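Local coordinates for initiator protein NS1 (Murine minute virus, PDB 4R94) that nicks viral DNA at the replication origin through its N-terminal nickase domain and also acts as an ATP-driven helicase in viral replication, at residues Thr77-Phe88 / Ser218-Leu229. Numbering follows the deposited sequence.
Sequences TTVDEMTKKQVF and STSPPRDGGYFL
Thr77 and Thr78 run beside Ser218 and Thr219 where two loops of the HUH-type nickase domain meet, one leading into helix 81-104, the other into strand 227-232 of the antiparallel sheet that carries the magnesium site. Thr77 lays its CG2 methyl on the backbone of Ser218. The backbone N of Thr78 then gives a nearly straight hydrogen bond to Ser218 O, 2.8 Å long. Thr78 OG1 is hydrogen-bonded to a water 2.6 Å from OG1, and the same water accepts from Ser220 N. Val79 turns one methyl, CG2, onto the Ser218-Thr219 peptide, 3.6 Å from Ser218 C. At Asp80, the residue just before the helix, the backbone N donates to Ser220 OG (2.8 Å, 174° at the hydrogen), while the carboxylate packs alongside Ser220 CB. The serine torsion holds OG beside its own backbone N (chi1 -71°), where it meets both Asp80 N and a second water.

That water also binds Thr83 OG1, in the first turn of the helix. The Thr83 torsion sets OG1 beside the backbone N and CG2 anti to it, which sends the two branches to different partners: CG2 reaches the Phe228 ring, 3.6 Å from CE1. A turn later Val87 CG2 makes a CH-pi contact over a face of this ring, 4.1 Å from the Phe228 centroid and 9° off the ring normal; Phe228 also touches Trp120, on the strand that contributes the metal ligand Glu119. Val87 CG1 meets Leu229 CD2, a methyl that also lies at the edge of the Phe88 ring, near its plane, 4.4 Å from Phe88 CD1.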
loop_
_atom_site.group_PDB
_atom_site.type_symbol
_atom_site.label_atom_id
_atom_site.label_comp_id
_atom_site.label_asym_id
_atom_site.label_seq_id
_atom_site.Cartn_x
_atom_site.Cartn_y
_atom_site.Cartn_z
ATOM N N THR A 77 11.472 -13.612 14.316
ATOM C CA THR A 77 11.347 -12.985 13.010
ATOM C C THR A 77 12.739 -12.720 12.452
ATOM O O THR A 77 13.590 -12.169 13.148
ATOM C CB THR A 77 10.559 -11.664 13.084
ATOM O OG1 THR A 77 9.561 -11.750 14.110
ATOM C CG2 THR A 77 9.898 -11.360 11.751
ATOM N N THR A 78 12.979 -13.118 11.207
ATOM C CA THR A 78 14.286 -12.895 10.595
ATOM C C THR A 78 14.193 -12.123 9.280
ATOM O O THR A 78 14.979 -12.360 8.367
ATOM C CB THR A 78 15.028 -14.231 10.324
ATOM O OG1 THR A 78 14.192 -15.102 9.551
ATOM C CG2 THR A 78 15.406 -14.914 11.632
ATOM N N VAL A 79 13.229 -11.214 9.176
ATOM C CA VAL A 79 13.152 -10.356 7.995
ATOM C C VAL A 79 14.349 -9.406 7.983
ATOM O O VAL A 79 14.665 -8.813 9.012
ATOM C CB VAL A 79 11.844 -9.537 7.960
ATOM C CG1 VAL A 79 11.822 -8.617 6.746
ATOM C CG2 VAL A 79 10.630 -10.465 7.952
ATOM N N ASP A 80 15.007 -9.273 6.828
ATOM C CA ASP A 80 16.149 -8.361 6.676
ATOM C C ASP A 80 15.826 -6.955 7.174
ATOM O O ASP A 80 14.725 -6.444 6.968
ATOM C CB ASP A 80 16.603 -8.269 5.209
ATOM C CG ASP A 80 17.317 -9.518 4.725
ATOM O OD1 ASP A 80 17.642 -10.393 5.557
ATOM O OD2 ASP A 80 17.560 -9.621 3.501
ATOM N N GLU A 81 16.798 -6.328 7.821
ATOM C CA GLU A 81 16.631 -4.967 8.289
ATOM C C GLU A 81 16.392 -4.001 7.132
ATOM O O GLU A 81 15.577 -3.083 7.261
ATOM C CB GLU A 81 17.855 -4.535 9.096
ATOM C CG GLU A 81 17.984 -5.303 10.396
ATOM C CD GLU A 81 16.721 -5.228 11.232
ATOM O OE1 GLU A 81 16.207 -4.105 11.434
ATOM O OE2 GLU A 81 16.232 -6.290 11.678
ATOM N N MET A 82 17.088 -4.214 6.014
ATOM C CA MET A 82 16.949 -3.336 4.848
ATOM C C MET A 82 15.534 -3.424 4.288
ATOM O O MET A 82 14.971 -2.435 3.823
ATOM C CB MET A 82 17.963 -3.695 3.755
ATOM C CG MET A 82 17.780 -2.893 2.460
ATOM S SD MET A 82 19.133 -3.034 1.264
ATOM C CE MET A 82 20.516 -2.474 2.245
ATOM N N THR A 83 14.971 -4.624 4.340
ATOM C CA THR A 83 13.637 -4.872 3.810
ATOM C C THR A 83 12.583 -4.152 4.652
ATOM O O THR A 83 11.718 -3.441 4.118
ATOM C CB THR A 83 13.366 -6.373 3.745
ATOM O OG1 THR A 83 14.163 -6.941 2.692
ATOM C CG2 THR A 83 11.888 -6.659 3.462
ATOM N N LYS A 84 12.658 -4.318 5.964
ATOM C CA LYS A 84 11.761 -3.610 6.873
ATOM C C LYS A 84 11.853 -2.099 6.693
ATOM O O LYS A 84 10.839 -1.410 6.599
ATOM C CB LYS A 84 12.065 -3.979 8.327
ATOM C CG LYS A 84 11.557 -5.369 8.723
ATOM C CD LYS A 84 12.087 -5.797 10.098
ATOM C CE LYS A 84 11.775 -4.764 11.168
ATOM N NZ LYS A 84 12.416 -5.094 12.483
ATOM N N LYS A 85 13.072 -1.581 6.648
ATOM C CA LYS A 85 13.253 -0.150 6.468
ATOM C C LYS A 85 12.602 0.346 5.183
ATOM O O LYS A 85 11.924 1.380 5.178
ATOM C CB LYS A 85 14.731 0.206 6.453
ATOM C CG LYS A 85 14.971 1.698 6.576
ATOM C CD LYS A 85 16.277 1.964 7.289
ATOM C CE LYS A 85 16.284 3.338 7.941
ATOM N NZ LYS A 85 15.468 3.408 9.186
ATOM N N GLN A 86 12.808 -0.381 4.095
ATOM C CA GLN A 86 12.254 0.078 2.827
ATOM C C GLN A 86 10.733 0.020 2.848
ATOM O O GLN A 86 10.071 0.919 2.299
ATOM C CB GLN A 86 12.818 -0.729 1.659
ATOM C CG GLN A 86 12.269 -0.299 0.289
ATOM C CD GLN A 86 12.767 1.076 -0.130
ATOM O OE1 GLN A 86 13.791 1.188 -0.806
ATOM N NE2 GLN A 86 12.046 2.132 0.276
ATOM N N VAL A 87 10.175 -1.020 3.467
ATOM C CA VAL A 87 8.707 -1.131 3.539
ATOM C C VAL A 87 8.129 0.026 4.371
ATOM O O VAL A 87 7.090 0.597 4.014
ATOM C CB VAL A 87 8.270 -2.475 4.124
ATOM C CG1 VAL A 87 6.786 -2.459 4.464
ATOM C CG2 VAL A 87 8.570 -3.597 3.126
ATOM N N PHE A 88 8.808 0.395 5.457
ATOM C CA PHE A 88 8.350 1.520 6.280
ATOM C C PHE A 88 8.374 2.826 5.488
ATOM O O PHE A 88 7.430 3.624 5.539
ATOM C CB PHE A 88 9.209 1.686 7.538
ATOM C CG PHE A 88 9.200 0.490 8.437
ATOM C CD1 PHE A 88 8.156 -0.429 8.381
ATOM C CD2 PHE A 88 10.237 0.281 9.332
ATOM C CE1 PHE A 88 8.153 -1.537 9.209
ATOM C CE2 PHE A 88 10.234 -0.825 10.165
ATOM C CZ PHE A 88 9.198 -1.730 10.102
ATOM N N SER A 218 7.937 -13.624 7.627
ATOM C CA SER A 218 8.778 -13.677 8.822
ATOM C C SER A 218 10.235 -13.986 8.500
ATOM O O SER A 218 11.063 -14.121 9.399
ATOM C CB SER A 218 8.238 -14.731 9.786
ATOM O OG SER A 218 8.118 -15.971 9.114
ATOM N N THR A 219 10.538 -14.103 7.212
ATOM C CA THR A 219 11.862 -14.506 6.762
ATOM C C THR A 219 12.332 -13.668 5.586
ATOM O O THR A 219 11.535 -13.025 4.907
ATOM C CB THR A 219 11.882 -15.995 6.326
ATOM O OG1 THR A 219 11.036 -16.165 5.182
ATOM C CG2 THR A 219 11.390 -16.905 7.438
ATOM N N SER A 220 13.637 -13.682 5.348
ATOM C CA SER A 220 14.176 -13.225 4.077
ATOM C C SER A 220 14.921 -14.396 3.434
ATOM O O SER A 220 15.779 -15.003 4.071
ATOM C CB SER A 220 15.088 -12.018 4.260
ATOM O OG SER A 220 14.339 -10.859 4.597
ATOM N N PRO A 221 14.580 -14.739 2.181
ATOM C CA PRO A 221 13.595 -14.109 1.294
ATOM C C PRO A 221 12.165 -14.331 1.769
ATOM O O PRO A 221 11.875 -15.372 2.359
ATOM C CB PRO A 221 13.822 -14.816 -0.054
ATOM C CG PRO A 221 15.114 -15.572 0.096
ATOM C CD PRO A 221 15.203 -15.910 1.544
ATOM N N PRO A 222 11.280 -13.357 1.512
ATOM C CA PRO A 222 9.879 -13.425 1.938
ATOM C C PRO A 222 9.150 -14.619 1.343
ATOM O O PRO A 222 9.451 -15.027 0.215
ATOM C CB PRO A 222 9.274 -12.125 1.397
ATOM C CG PRO A 222 10.422 -11.237 1.119
ATOM C CD PRO A 222 11.569 -12.128 0.756
ATOM N N ARG A 223 8.202 -15.165 2.095
ATOM C CA ARG A 223 7.331 -16.210 1.583
ATOM C C ARG A 223 6.486 -15.645 0.452
ATOM O O ARG A 223 5.931 -14.552 0.572
ATOM C CB ARG A 223 6.434 -16.755 2.688
ATOM C CG ARG A 223 5.472 -17.813 2.206
ATOM C CD ARG A 223 4.424 -18.141 3.251
ATOM N NE ARG A 223 3.420 -19.048 2.705
ATOM C CZ ARG A 223 2.396 -18.658 1.950
ATOM N NH1 ARG A 223 2.234 -17.369 1.656
ATOM N NH2 ARG A 223 1.533 -19.558 1.491
ATOM N N ASP A 224 6.384 -16.374 -0.651
ATOM C CA ASP A 224 5.646 -15.846 -1.783
ATOM C C ASP A 224 4.179 -15.660 -1.420
ATOM O O ASP A 224 3.546 -16.545 -0.841
ATOM C CB ASP A 224 5.809 -16.744 -3.004
ATOM C CG ASP A 224 7.155 -16.551 -3.683
ATOM O OD1 ASP A 224 7.864 -15.575 -3.335
ATOM O OD2 ASP A 224 7.500 -17.358 -4.572
ATOM N N GLY A 225 3.667 -14.469 -1.716
ATOM C CA GLY A 225 2.275 -14.145 -1.461
ATOM C C GLY A 225 1.981 -13.663 -0.052
ATOM O O GLY A 225 0.822 -13.384 0.278
ATOM N N GLY A 226 3.014 -13.554 0.777
ATOM C CA GLY A 226 2.825 -13.154 2.162
ATOM C C GLY A 226 2.649 -11.649 2.305
ATOM O O GLY A 226 2.889 -10.904 1.361
ATOM N N TYR A 227 2.208 -11.209 3.477
ATOM C CA TYR A 227 2.078 -9.770 3.740
ATOM C C TYR A 227 3.114 -9.325 4.769
ATOM O O TYR A 227 3.528 -10.095 5.651
ATOM C CB TYR A 227 0.656 -9.417 4.226
ATOM C CG TYR A 227 0.388 -9.776 5.686
ATOM C CD1 TYR A 227 0.010 -11.068 6.048
ATOM C CD2 TYR A 227 0.519 -8.825 6.697
ATOM C CE1 TYR A 227 -0.214 -11.403 7.373
ATOM C CE2 TYR A 227 0.281 -9.145 8.022
ATOM C CZ TYR A 227 -0.079 -10.441 8.355
ATOM O OH TYR A 227 -0.303 -10.782 9.674
ATOM N N PHE A 228 3.533 -8.071 4.650
ATOM C CA PHE A 228 4.446 -7.456 5.610
ATOM C C PHE A 228 3.720 -6.732 6.736
ATOM O O PHE A 228 4.043 -6.887 7.907
ATOM C CB PHE A 228 5.350 -6.429 4.932
ATOM C CG PHE A 228 6.395 -7.005 4.013
ATOM C CD1 PHE A 228 7.568 -7.551 4.520
ATOM C CD2 PHE A 228 6.240 -6.917 2.637
ATOM C CE1 PHE A 228 8.550 -8.039 3.660
ATOM C CE2 PHE A 228 7.200 -7.405 1.774
ATOM C CZ PHE A 228 8.366 -7.970 2.287
ATOM N N LEU A 229 2.748 -5.917 6.353
ATOM C CA LEU A 229 2.289 -4.812 7.173
ATOM C C LEU A 229 0.965 -4.342 6.595
ATOM O O LEU A 229 0.833 -4.258 5.368
ATOM C CB LEU A 229 3.330 -3.664 7.142
ATOM C CG LEU A 229 3.121 -2.396 7.963
ATOM C CD1 LEU A 229 3.515 -2.672 9.403
ATOM C CD2 LEU A 229 3.953 -1.239 7.411
HETATM O O HOH W 1 15.185 -15.575 7.170
HETATM O O HOH W 2 13.890 -9.714 2.059
#